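Local coordinates for protein p-nitrophenyl phosphatase (Pho2) (Archaeoglobus fulgidus, PDB 3QGM) that probably hydrolyses phosphate esters such as p-nitrophenyl phosphate, as a metal-dependent phosphatase of the haloacid dehalogenase (HAD) superfamily, and binds calcium in this crystal form, at residues R55-L58 with E59-R62; Y78-A81 with R82-R86; G100-E103 with E104-A108. All blocks are in the same frame, centred on the assembly; numbering follows the deposited sequence.

Contact 1: R55-L58 with E59-R62; sequences RILL and ERLR
L58 and R62, one helical turn apart on helix 54-63, pack against each other through several atoms in a local i to i+4 contact. With chi1 at -179°, the L58 branch swings opposite the backbone nitrogen, which carries the isopropyl group along the helix surface to where the extended R62 chain ends. L58 CD2 then lies over one face of the R62 guanidinium, displaced toward its rim, 3.7 Å from NH1 of R62, while CD1 of L58 approaches R62 NE at 3.8 Å. The aliphatic part of R62 also runs past the L58 carbonyl, with CG of R62 3.5 Å from O of L58. NH2 of the same guanidinium is hydrogen-bonded to the V68 carbonyl, so its rotation is restrained by both apolar and polar neighbours. An alanine in place of L58 is likely to open a gap beneath the R62 guanidinium and leave that group freer to turn.

The solvent side is looser. E59 OE2 meets the aliphatic part of R55, not its guanidinium: it is 3.5 Å from R55 CG and 5.3 Å from R55 NE, and the salt-bridge partner of R55 is instead E70. A water links the two arginine ends, accepting from R62 NH1 at 3.2 Å and only weakly from R55 NH1.

On another flank, CD2 of L57 sits 3.9 Å from NH1 of R60, over a guanidinium face, and R60 reaches the neighbourhood of the calcium ligand D16. Helix 54-63 is the crossover helix of the beta-alpha-beta unit formed with strands 42-47 and 73-75: L57 and L61 reach both strands, and L58 packs on I73.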
loop_
_atom_site.group_PDB
_atom_site.type_symbol
_atom_site.label_atom_id
_atom_site.label_comp_id
_atom_site.label_asym_id
_atom_site.label_seq_id
_atom_site.Cartn_x
_atom_site.Cartn_y
_atom_site.Cartn_z
ATOM N N ARG A 55 -12.512 -26.146 4.394
ATOM C CA ARG A 55 -13.634 -27.016 4.080
ATOM C C ARG A 55 -14.466 -26.470 2.957
ATOM O O ARG A 55 -15.027 -27.239 2.212
ATOM C CB ARG A 55 -14.477 -27.319 5.311
ATOM C CG ARG A 55 -15.515 -28.387 5.069
ATOM C CD ARG A 55 -15.951 -29.025 6.370
ATOM N NE ARG A 55 -14.793 -29.488 7.116
ATOM C CZ ARG A 55 -14.274 -30.705 7.024
ATOM N NH1 ARG A 55 -14.818 -31.633 6.224
ATOM N NH2 ARG A 55 -13.199 -30.994 7.762
ATOM N N ILE A 56 -14.531 -25.150 2.778
ATOM C CA ILE A 56 -15.206 -24.608 1.553
ATOM C C ILE A 56 -14.573 -25.143 0.261
ATOM O O ILE A 56 -15.272 -25.630 -0.676
ATOM C CB ILE A 56 -15.179 -23.084 1.523
ATOM C CG1 ILE A 56 -15.903 -22.503 2.753
ATOM C CG2 ILE A 56 -15.649 -22.546 0.194
ATOM C CD1 ILE A 56 -17.341 -22.824 2.877
ATOM N N LEU A 57 -13.248 -25.070 0.201
ATOM C CA LEU A 57 -12.528 -25.557 -0.980
ATOM C C LEU A 57 -12.605 -27.075 -1.146
ATOM O O LEU A 57 -12.683 -27.588 -2.278
ATOM C CB LEU A 57 -11.071 -25.049 -0.946
ATOM C CG LEU A 57 -10.917 -23.536 -1.241
ATOM C CD1 LEU A 57 -9.452 -23.082 -1.232
ATOM C CD2 LEU A 57 -11.545 -23.207 -2.600
ATOM N N LEU A 58 -12.607 -27.800 -0.035
ATOM C CA LEU A 58 -12.882 -29.231 -0.016
ATOM C C LEU A 58 -14.245 -29.466 -0.637
ATOM O O LEU A 58 -14.383 -30.240 -1.588
ATOM C CB LEU A 58 -12.844 -29.781 1.422
ATOM C CG LEU A 58 -13.090 -31.284 1.662
ATOM C CD1 LEU A 58 -12.071 -32.070 0.832
ATOM C CD2 LEU A 58 -13.099 -31.716 3.161
ATOM N N GLU A 59 -15.262 -28.780 -0.121
ATOM C CA GLU A 59 -16.606 -28.957 -0.632
ATOM C C GLU A 59 -16.677 -28.559 -2.111
ATOM O O GLU A 59 -17.267 -29.276 -2.886
ATOM C CB GLU A 59 -17.635 -28.210 0.251
ATOM C CG GLU A 59 -17.839 -28.950 1.549
ATOM C CD GLU A 59 -18.712 -28.209 2.582
ATOM O OE1 GLU A 59 -19.365 -27.209 2.241
ATOM O OE2 GLU A 59 -18.716 -28.661 3.724
ATOM N N ARG A 60 -15.972 -27.515 -2.526
ATOM C CA ARG A 60 -15.956 -27.164 -3.938
ATOM C C ARG A 60 -15.380 -28.262 -4.829
ATOM O O ARG A 60 -16.013 -28.646 -5.834
ATOM C CB ARG A 60 -15.271 -25.857 -4.175
ATOM C CG ARG A 60 -15.195 -25.507 -5.672
ATOM C CD ARG A 60 -14.511 -24.193 -5.871
ATOM N NE ARG A 60 -15.168 -23.175 -5.087
ATOM C CZ ARG A 60 -14.733 -21.939 -4.904
ATOM N NH1 ARG A 60 -13.606 -21.521 -5.465
ATOM N NH2 ARG A 60 -15.448 -21.114 -4.145
ATOM N N LEU A 61 -14.205 -28.783 -4.492
ATOM C CA LEU A 61 -13.628 -29.878 -5.284
ATOM C C LEU A 61 -14.601 -31.059 -5.397
ATOM O O LEU A 61 -14.784 -31.627 -6.477
ATOM C CB LEU A 61 -12.282 -30.367 -4.739
ATOM C CG LEU A 61 -11.127 -29.343 -4.909
ATOM C CD1 LEU A 61 -9.840 -29.917 -4.478
ATOM C CD2 LEU A 61 -11.019 -28.902 -6.331
ATOM N N ARG A 62 -15.234 -31.421 -4.276
ATOM C CA ARG A 62 -16.257 -32.469 -4.345
ATOM C C ARG A 62 -17.427 -32.102 -5.250
ATOM O O ARG A 62 -17.923 -32.978 -5.924
ATOM C CB ARG A 62 -16.746 -32.902 -2.956
ATOM C CG ARG A 62 -15.630 -33.460 -2.073
ATOM C CD ARG A 62 -16.056 -33.429 -0.575
ATOM N NE ARG A 62 -15.175 -34.241 0.249
ATOM C CZ ARG A 62 -15.247 -34.349 1.585
ATOM N NH1 ARG A 62 -16.167 -33.677 2.299
ATOM N NH2 ARG A 62 -14.386 -35.138 2.204
HETATM O O HOH W 1 -15.388 -34.682 5.205
#

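Contact 2: Y78-A81 with R82-R86; sequences YATA and RFIAR
This is a local i to i+4 contact within helix 76-87, in which the R82 chain crosses the face of the Y78 ring. The evidence is a CH-pi interaction: R82 CG stands 3.9 Å from the centroid of the Y78 ring, 13° off the ring normal. Farther along, R82 NE is 3.4 Å from Y78 CE1, but the guanidinium and ring planes are 41° apart, so the two do not stack flat. A bend at chi2 (-66°) turns the R82 chain back across the ring. Y78 also makes a cation-pi interaction with R54.

The helix belongs to the segment of the chain that leads from strand 73-75 of the six-stranded parallel sheet to strand 92-95 of the five-stranded one, and its apolar side rests on the latter sheet. T80 and I84 lie side by side, with T80 CG2 4.2 Å from I84 CD1, and both touch I148 and V122. OG1 of T80 is hydrogen-bonded to the A76 carbonyl, and CG2 is the branch beside I84. The backbone repeats the same spacing: R82 N donates to Y78 O at 3.0 Å with an N-H...O angle of 175°.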
loop_
_atom_site.group_PDB
_atom_site.type_symbol
_atom_site.label_atom_id
_atom_site.label_comp_id
_atom_site.label_asym_id
_atom_site.label_seq_id
_atom_site.Cartn_x
_atom_site.Cartn_y
_atom_site.Cartn_z
ATOM N N TYR A 78 -5.882 -22.010 6.078
ATOM C CA TYR A 78 -5.558 -23.124 7.024
ATOM C C TYR A 78 -4.038 -23.213 7.296
ATOM O O TYR A 78 -3.604 -23.443 8.449
ATOM C CB TYR A 78 -6.111 -24.428 6.436
ATOM C CG TYR A 78 -5.685 -25.723 7.073
ATOM C CD1 TYR A 78 -6.443 -26.270 8.085
ATOM C CD2 TYR A 78 -4.540 -26.420 6.648
ATOM C CE1 TYR A 78 -6.118 -27.472 8.683
ATOM C CE2 TYR A 78 -4.159 -27.663 7.278
ATOM C CZ TYR A 78 -4.983 -28.158 8.295
ATOM O OH TYR A 78 -4.746 -29.344 8.956
ATOM N N ALA A 79 -3.216 -23.038 6.248
ATOM C CA ALA A 79 -1.795 -23.267 6.403
ATOM C C ALA A 79 -1.322 -22.222 7.398
ATOM O O ALA A 79 -0.513 -22.515 8.290
ATOM C CB ALA A 79 -1.019 -23.170 5.034
ATOM N N THR A 80 -1.857 -21.004 7.269
ATOM C CA THR A 80 -1.353 -19.886 8.042
ATOM C C THR A 80 -1.688 -20.072 9.515
ATOM O O THR A 80 -0.828 -19.846 10.392
ATOM C CB THR A 80 -1.940 -18.546 7.534
ATOM O OG1 THR A 80 -1.433 -18.283 6.215
ATOM C CG2 THR A 80 -1.592 -17.408 8.508
ATOM N N ALA A 81 -2.937 -20.498 9.767
ATOM C CA ALA A 81 -3.459 -20.738 11.126
ATOM C C ALA A 81 -2.673 -21.842 11.825
ATOM O O ALA A 81 -2.186 -21.653 12.937
ATOM C CB ALA A 81 -4.992 -21.081 11.098
ATOM N N ARG A 82 -2.468 -22.965 11.149
ATOM C CA ARG A 82 -1.687 -24.067 11.731
ATOM C C ARG A 82 -0.195 -23.739 11.947
ATOM O O ARG A 82 0.384 -24.149 12.952
ATOM C CB ARG A 82 -1.809 -25.317 10.857
ATOM C CG ARG A 82 -3.221 -25.798 10.720
ATOM C CD ARG A 82 -3.877 -26.304 11.983
ATOM N NE ARG A 82 -5.338 -26.347 11.781
ATOM C CZ ARG A 82 -6.205 -27.073 12.486
ATOM N NH1 ARG A 82 -5.785 -27.902 13.469
ATOM N NH2 ARG A 82 -7.508 -27.001 12.177
ATOM N N PHE A 83 0.407 -22.994 11.028
ATOM C CA PHE A 83 1.757 -22.482 11.224
ATOM C C PHE A 83 1.866 -21.702 12.564
ATOM O O PHE A 83 2.774 -21.887 13.343
ATOM C CB PHE A 83 2.182 -21.607 10.013
ATOM C CG PHE A 83 3.553 -21.030 10.149
ATOM C CD1 PHE A 83 4.653 -21.684 9.616
ATOM C CD2 PHE A 83 3.759 -19.868 10.879
ATOM C CE1 PHE A 83 5.962 -21.167 9.812
ATOM C CE2 PHE A 83 5.029 -19.337 11.063
ATOM C CZ PHE A 83 6.137 -19.996 10.545
ATOM N N ILE A 84 0.933 -20.811 12.833
ATOM C CA ILE A 84 0.994 -20.044 14.050
ATOM C C ILE A 84 0.804 -20.911 15.305
ATOM O O ILE A 84 1.514 -20.760 16.305
ATOM C CB ILE A 84 -0.018 -18.898 13.996
ATOM C CG1 ILE A 84 0.337 -18.002 12.792
ATOM C CG2 ILE A 84 -0.016 -18.145 15.304
ATOM C CD1 ILE A 84 -0.585 -16.783 12.513
ATOM N N ALA A 85 -0.201 -21.763 15.240
ATOM C CA ALA A 85 -0.623 -22.598 16.353
ATOM C C ALA A 85 0.513 -23.533 16.801
ATOM O O ALA A 85 0.715 -23.775 18.017
ATOM C CB ALA A 85 -1.823 -23.396 15.914
ATOM N N ARG A 86 1.233 -24.077 15.823
ATOM C CA ARG A 86 2.408 -24.911 16.105
ATOM C C ARG A 86 3.495 -24.123 16.793
ATOM O O ARG A 86 4.116 -24.587 17.730
ATOM C CB ARG A 86 2.968 -25.480 14.829
ATOM C CG ARG A 86 2.106 -26.552 14.330
ATOM C CD ARG A 86 2.563 -26.984 13.017
ATOM N NE ARG A 86 1.542 -27.764 12.346
ATOM C CZ ARG A 86 1.603 -28.077 11.063
ATOM N NH1 ARG A 86 2.623 -27.650 10.320
ATOM N NH2 ARG A 86 0.644 -28.815 10.523
#

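Contact 3: G100-E103 with E104-A108; sequences GLIE and ELRLA
I102 and R106 lie side by side and point the same way from helix 99-107, the crossover helix of a beta-alpha-beta unit between strands 92-95 and 111-112. Their side chains meet where I102 CG2 comes within 3.6 Å of R106 NH1. The approach to the guanidinium is oblique. The branch that touches is the one anti to the I102 backbone N; CG1 is anti to the carbonyl carbon. A bend at chi2 (-137°) in R106 brings the terminal group alongside the isoleucine on this partly exposed flank.

E103 and L107 repeat the side-by-side arrangement one residue on. Here the glutamate uses its aliphatic carbon: CG of E103 is 3.9 Å from CD1 of L107. The leucine also leans on the backbone, its CG being 3.2 Å from the O of E103, the same oxygen that accepts the L107 N-H.

The buried side is apolar at one point and polar at another. L101 CD1 meets L105 CG at 4.2 Å, and both leucines continue onto T95 of strand 92-95; L105 also reaches V93 and I112, linking the helix to both strands of its unit. E104 instead bends at chi2 (-69°), and its end leads away from the preceding turn toward R54, whose backbone N donates to OE2. A buried carboxylate is thus given a partner from the start of another helix. The backbone bond of E104 is the longest of the four across the contact: E104 N reaches G100 O at 3.3 Å, with the donor 40° out of the carbonyl plane, whereas L105 N meets L101 O at 2.8 Å.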
loop_
_atom_site.group_PDB
_atom_site.type_symbol
_atom_site.label_atom_id
_atom_site.label_comp_id
_atom_site.label_asym_id
_atom_site.label_seq_id
_atom_site.Cartn_x
_atom_site.Cartn_y
_atom_site.Cartn_z
ATOM N N GLY A 100 -13.343 -16.466 6.454
ATOM C CA GLY A 100 -12.742 -17.763 6.279
ATOM C C GLY A 100 -11.359 -17.868 6.882
ATOM O O GLY A 100 -10.965 -18.949 7.334
ATOM N N LEU A 101 -10.604 -16.762 6.905
ATOM C CA LEU A 101 -9.341 -16.770 7.615
ATOM C C LEU A 101 -9.545 -16.816 9.126
ATOM O O LEU A 101 -8.907 -17.628 9.830
ATOM C CB LEU A 101 -8.500 -15.584 7.232
ATOM C CG LEU A 101 -7.170 -15.449 7.949
ATOM C CD1 LEU A 101 -6.290 -16.719 7.861
ATOM C CD2 LEU A 101 -6.420 -14.219 7.364
ATOM N N ILE A 102 -10.466 -15.985 9.607
ATOM C CA ILE A 102 -10.795 -15.918 11.027
ATOM C C ILE A 102 -11.227 -17.317 11.483
ATOM O O ILE A 102 -10.839 -17.776 12.532
ATOM C CB ILE A 102 -11.936 -14.927 11.260
ATOM C CG1 ILE A 102 -11.488 -13.469 10.938
ATOM C CG2 ILE A 102 -12.458 -15.053 12.671
ATOM C CD1 ILE A 102 -12.611 -12.465 10.989
ATOM N N GLU A 103 -12.069 -17.953 10.679
ATOM C CA GLU A 103 -12.529 -19.312 10.960
ATOM C C GLU A 103 -11.354 -20.256 11.181
ATOM O O GLU A 103 -11.371 -21.022 12.150
ATOM C CB GLU A 103 -13.427 -19.850 9.854
ATOM C CG GLU A 103 -14.177 -21.114 10.239
ATOM C CD GLU A 103 -15.636 -21.122 9.852
ATOM O OE1 GLU A 103 -16.023 -20.645 8.771
ATOM O OE2 GLU A 103 -16.402 -21.594 10.683
ATOM N N GLU A 104 -10.380 -20.253 10.253
ATOM C CA GLU A 104 -9.270 -21.200 10.334
ATOM C C GLU A 104 -8.396 -20.837 11.513
ATOM O O GLU A 104 -7.871 -21.689 12.213
ATOM C CB GLU A 104 -8.446 -21.229 9.037
ATOM C CG GLU A 104 -9.192 -21.833 7.833
ATOM C CD GLU A 104 -9.436 -23.369 7.965
ATOM O OE1 GLU A 104 -8.844 -23.994 8.862
ATOM O OE2 GLU A 104 -10.183 -23.957 7.153
ATOM N N LEU A 105 -8.263 -19.552 11.780
ATOM C CA LEU A 105 -7.549 -19.133 12.974
ATOM C C LEU A 105 -8.188 -19.703 14.247
ATOM O O LEU A 105 -7.494 -20.212 15.102
ATOM C CB LEU A 105 -7.446 -17.626 13.047
ATOM C CG LEU A 105 -6.507 -16.932 12.051
ATOM C CD1 LEU A 105 -6.815 -15.485 12.141
ATOM C CD2 LEU A 105 -4.961 -17.201 12.305
ATOM N N ARG A 106 -9.507 -19.577 14.379
ATOM C CA ARG A 106 -10.230 -20.134 15.529
ATOM C C ARG A 106 -10.178 -21.639 15.537
ATOM O O ARG A 106 -9.939 -22.249 16.576
ATOM C CB ARG A 106 -11.688 -19.677 15.584
ATOM C CG ARG A 106 -11.847 -18.307 16.170
ATOM C CD ARG A 106 -13.051 -18.172 17.182
ATOM N NE ARG A 106 -13.147 -16.799 17.718
ATOM C CZ ARG A 106 -13.593 -15.801 16.990
ATOM N NH1 ARG A 106 -13.956 -16.037 15.749
ATOM N NH2 ARG A 106 -13.684 -14.578 17.487
ATOM N N LEU A 107 -10.322 -22.237 14.369
ATOM C CA LEU A 107 -10.257 -23.703 14.283
ATOM C C LEU A 107 -8.911 -24.273 14.710
ATOM O O LEU A 107 -8.846 -25.375 15.203
ATOM C CB LEU A 107 -10.589 -24.215 12.881
ATOM C CG LEU A 107 -12.028 -24.143 12.400
ATOM C CD1 LEU A 107 -12.066 -24.385 10.898
ATOM C CD2 LEU A 107 -12.931 -25.180 13.108
ATOM N N ALA A 108 -7.836 -23.512 14.538
ATOM C CA ALA A 108 -6.519 -23.948 15.007
ATOM C C ALA A 108 -6.280 -23.657 16.482
ATOM O O ALA A 108 -5.167 -23.853 16.971
ATOM C CB ALA A 108 -5.412 -23.344 14.151
#

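Overall arrangement
Contacts 1, 2 and 3 follow in series along the chain, on helices 54-63, 76-87 and 99-107. Contacts 2 and 3 are close neighbours, with centres about 9 Å apart, and A81 CB of contact 2 lies 3.1 Å from E104 O of contact 3. Contact 1 is farther off: its centre is about 19 Å from that of contact 2 and about 16 Å from that of contact 3, which it touches where R55 N lies 4.2 Å from E104 OE2. Helix 54-63 of contact 1 packs on the six-stranded sheet, whose side of the molecule carries the calcium site, while contacts 2 and 3 pack against the five-stranded sheet. E104 therefore lies where the two parts of the molecule meet.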